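Local coordinates for protein putative endoribonuclease (Klebsiella pneumoniae, PDB 3LYB) that probably acts as an endoribonuclease of the YjgF-like (L-PSP) family, at residues Ile30-Ile39 with Met133-Ile141. Residues are numbered along the deposited sequence; the frame is centred on the assembly and turned at random.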
loop_
_atom_site.group_PDB
_atom_site.type_symbol
_atom_site.label_atom_id
_atom_site.label_comp_id
_atom_site.label_asym_id
_atom_site.label_seq_id
_atom_site.Cartn_x
_atom_site.Cartn_y
_atom_site.Cartn_z
ATOM N N ILE B 30 25.735 15.494 -2.972
ATOM C CA ILE B 30 25.355 14.180 -2.494
ATOM C C ILE B 30 26.598 13.366 -2.086
ATOM O O ILE B 30 27.702 13.653 -2.538
ATOM C CB ILE B 30 24.526 13.429 -3.560
ATOM C CG1 ILE B 30 25.124 13.645 -4.941
ATOM C CG2 ILE B 30 23.073 13.903 -3.550
ATOM C CD1 ILE B 30 24.955 12.428 -5.847
ATOM N N PRO B 31 26.429 12.336 -1.236
ATOM C CA PRO B 31 27.603 11.590 -0.756
ATOM C C PRO B 31 28.144 10.556 -1.748
ATOM O O PRO B 31 28.063 9.356 -1.498
ATOM C CB PRO B 31 27.072 10.898 0.484
ATOM C CG PRO B 31 25.616 10.677 0.178
ATOM C CD PRO B 31 25.169 11.838 -0.650
ATOM N N VAL B 32 28.691 11.024 -2.867
ATOM C CA VAL B 32 29.322 10.136 -3.822
ATOM C C VAL B 32 30.802 10.411 -3.905
ATOM O O VAL B 32 31.241 11.570 -3.830
ATOM C CB VAL B 32 28.747 10.275 -5.248
ATOM C CG1 VAL B 32 27.230 10.109 -5.239
ATOM C CG2 VAL B 32 29.173 11.615 -5.888
ATOM N N ASN B 33 31.572 9.337 -4.074
ATOM C CA ASN B 33 32.995 9.469 -4.345
ATOM C C ASN B 33 33.189 10.072 -5.743
ATOM O O ASN B 33 32.689 9.510 -6.722
ATOM C CB ASN B 33 33.683 8.113 -4.234
ATOM C CG ASN B 33 34.953 8.175 -3.404
ATOM O OD1 ASN B 33 35.764 9.094 -3.561
ATOM N ND2 ASN B 33 35.132 7.192 -2.510
ATOM N N PRO B 34 33.874 11.237 -5.844
ATOM C CA PRO B 34 34.165 11.737 -7.203
ATOM C C PRO B 34 35.075 10.761 -7.962
ATOM O O PRO B 34 35.065 10.728 -9.192
ATOM C CB PRO B 34 34.880 13.078 -6.952
ATOM C CG PRO B 34 34.471 13.486 -5.557
ATOM C CD PRO B 34 34.336 12.173 -4.801
ATOM N N LEU B 35 35.832 9.961 -7.208
ATOM C CA LEU B 35 36.722 8.946 -7.780
ATOM C C LEU B 35 35.931 7.683 -8.130
ATOM O O LEU B 35 35.382 7.575 -9.233
ATOM C CB LEU B 35 37.883 8.629 -6.817
ATOM N N THR B 36 35.851 6.754 -7.177
ATOM C CA THR B 36 35.192 5.458 -7.375
ATOM C C THR B 36 33.864 5.549 -8.136
ATOM O O THR B 36 33.593 4.745 -9.032
ATOM C CB THR B 36 34.975 4.739 -6.031
ATOM N N GLY B 37 33.060 6.558 -7.808
ATOM C CA GLY B 37 31.663 6.611 -8.246
ATOM C C GLY B 37 30.792 5.903 -7.215
ATOM O O GLY B 37 29.607 5.651 -7.457
ATOM N N THR B 38 31.394 5.593 -6.063
ATOM C CA THR B 38 30.715 4.909 -4.970
ATOM C C THR B 38 29.798 5.866 -4.206
ATOM O O THR B 38 30.153 7.027 -3.982
ATOM C CB THR B 38 31.712 4.292 -3.937
ATOM O OG1 THR B 38 33.005 4.075 -4.530
ATOM C CG2 THR B 38 31.154 2.972 -3.340
ATOM N N ILE B 39 28.616 5.362 -3.842
ATOM C CA ILE B 39 27.740 5.981 -2.863
ATOM C C ILE B 39 28.270 5.589 -1.495
ATOM O O ILE B 39 28.474 4.407 -1.231
ATOM C CB ILE B 39 26.274 5.437 -2.937
ATOM C CG1 ILE B 39 25.670 5.538 -4.347
ATOM C CG2 ILE B 39 25.381 6.104 -1.886
ATOM C CD1 ILE B 39 25.766 6.927 -5.004
HETATM N N MSE B 133 16.702 11.399 -3.941
HETATM C CA MSE B 133 17.732 12.212 -4.596
HETATM C C MSE B 133 18.507 11.348 -5.574
HETATM O O MSE B 133 18.406 10.132 -5.540
HETATM C CB MSE B 133 18.687 12.845 -3.586
HETATM C CG MSE B 133 18.049 13.906 -2.719
HETATM SE SE MSE B 133 17.014 13.245 -1.204
HETATM C CE MSE B 133 18.410 12.741 0.027
ATOM N N LEU B 134 19.246 11.995 -6.473
ATOM C CA LEU B 134 20.127 11.319 -7.413
ATOM C C LEU B 134 21.306 10.732 -6.662
ATOM O O LEU B 134 21.704 11.269 -5.622
ATOM C CB LEU B 134 20.668 12.305 -8.435
ATOM C CG LEU B 134 19.740 12.720 -9.568
ATOM C CD1 LEU B 134 20.431 13.854 -10.374
ATOM C CD2 LEU B 134 19.351 11.547 -10.473
ATOM N N PRO B 135 21.884 9.635 -7.175
ATOM C CA PRO B 135 21.522 8.900 -8.372
ATOM C C PRO B 135 20.578 7.750 -8.119
ATOM O O PRO B 135 20.136 7.144 -9.078
ATOM C CB PRO B 135 22.863 8.313 -8.808
ATOM C CG PRO B 135 23.545 7.995 -7.552
ATOM C CD PRO B 135 23.121 9.094 -6.572
ATOM N N ASP B 136 20.335 7.414 -6.846
ATOM C CA ASP B 136 19.383 6.374 -6.438
ATOM C C ASP B 136 18.874 6.566 -4.984
ATOM O O ASP B 136 19.314 7.489 -4.266
ATOM C CB ASP B 136 19.963 4.971 -6.666
ATOM C CG ASP B 136 20.947 4.524 -5.566
ATOM O OD1 ASP B 136 20.776 4.866 -4.365
ATOM O OD2 ASP B 136 21.912 3.780 -5.906
ATOM N N ALA B 137 17.970 5.671 -4.573
ATOM C CA ALA B 137 17.311 5.721 -3.278
ATOM C C ALA B 137 18.210 5.512 -2.074
ATOM O O ALA B 137 17.808 5.848 -0.982
ATOM C CB ALA B 137 16.094 4.757 -3.213
ATOM N N THR B 138 19.406 4.971 -2.245
ATOM C CA THR B 138 20.343 4.839 -1.109
ATOM C C THR B 138 20.957 6.182 -0.614
ATOM O O THR B 138 21.649 6.216 0.436
ATOM C CB THR B 138 21.523 3.828 -1.395
ATOM O OG1 THR B 138 22.356 4.353 -2.423
ATOM C CG2 THR B 138 20.998 2.443 -1.819
ATOM N N VAL B 139 20.726 7.268 -1.348
ATOM C CA VAL B 139 21.195 8.562 -0.900
ATOM C C VAL B 139 20.186 9.157 0.094
ATOM O O VAL B 139 19.048 9.424 -0.253
ATOM C CB VAL B 139 21.489 9.485 -2.118
ATOM C CG1 VAL B 139 21.509 10.955 -1.748
ATOM C CG2 VAL B 139 22.788 9.061 -2.789
ATOM N N LEU B 140 20.620 9.366 1.327
ATOM C CA LEU B 140 19.738 9.726 2.437
ATOM C C LEU B 140 19.666 11.218 2.768
ATOM O O LEU B 140 18.750 11.664 3.475
ATOM C CB LEU B 140 20.170 8.979 3.697
ATOM C CG LEU B 140 20.289 7.455 3.628
ATOM C CD1 LEU B 140 20.974 6.922 4.910
ATOM C CD2 LEU B 140 18.921 6.881 3.493
ATOM N N ILE B 141 20.617 11.982 2.245
ATOM C CA ILE B 141 20.769 13.390 2.590
ATOM C C ILE B 141 21.415 14.104 1.416
ATOM O O ILE B 141 22.317 13.582 0.795
ATOM C CB ILE B 141 21.623 13.562 3.885
ATOM C CG1 ILE B 141 21.893 15.030 4.192
ATOM C CG2 ILE B 141 22.968 12.805 3.790
ATOM C CD1 ILE B 141 20.788 15.731 4.903
#
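T138, whose hydroxyl faces I39 across the contact, also grips D136 OD1 twice: T138 N and T138 OG1 both donate to this one carboxylate oxygen. The hydroxyl bond, T138 OG1 to D136 OD1 at 2.6 Å, uses the syn lone pair of OD1, while the amide comes in nearly along the C-O axis and makes an Asx turn. With T138 OG1 set between the backbone N and carbonyl carbon (chi1 66°), the hydroxyl can reach back to D136 and still lie against the methyl CG2 of I39, T138 OG1 to I39 CG2 3.5 Å.

The other arm of I39 ends on the ring of P135, with I39 CD1 3.5 Å from P135 CG. V139 crosses I39 at about a right angle and presents CG2 to its CG2, 4.0 Å apart. Here the loop that follows strand 23-26 packs on the one leading into strand 141-148; strands 23-26 and 141-148 are antiparallel neighbours in the sheet of this YjgF-like subunit. A type I turn from D136 to V139 and a cis peptide before P135 shape the second loop.

V139 CG1 serves the start of the first loop, 3.8 Å from I30 CG2 and 3.9 Å from P31 CD. I30 CD1 lies 3.5 Å from L134 O and also touches P135. P31, centre of an inverse gamma turn, rests CD near I141 O. On P135 and V32 sits F60 of a second subunit, while Q72 of helix 60-85 bonds T138 O and L140 N.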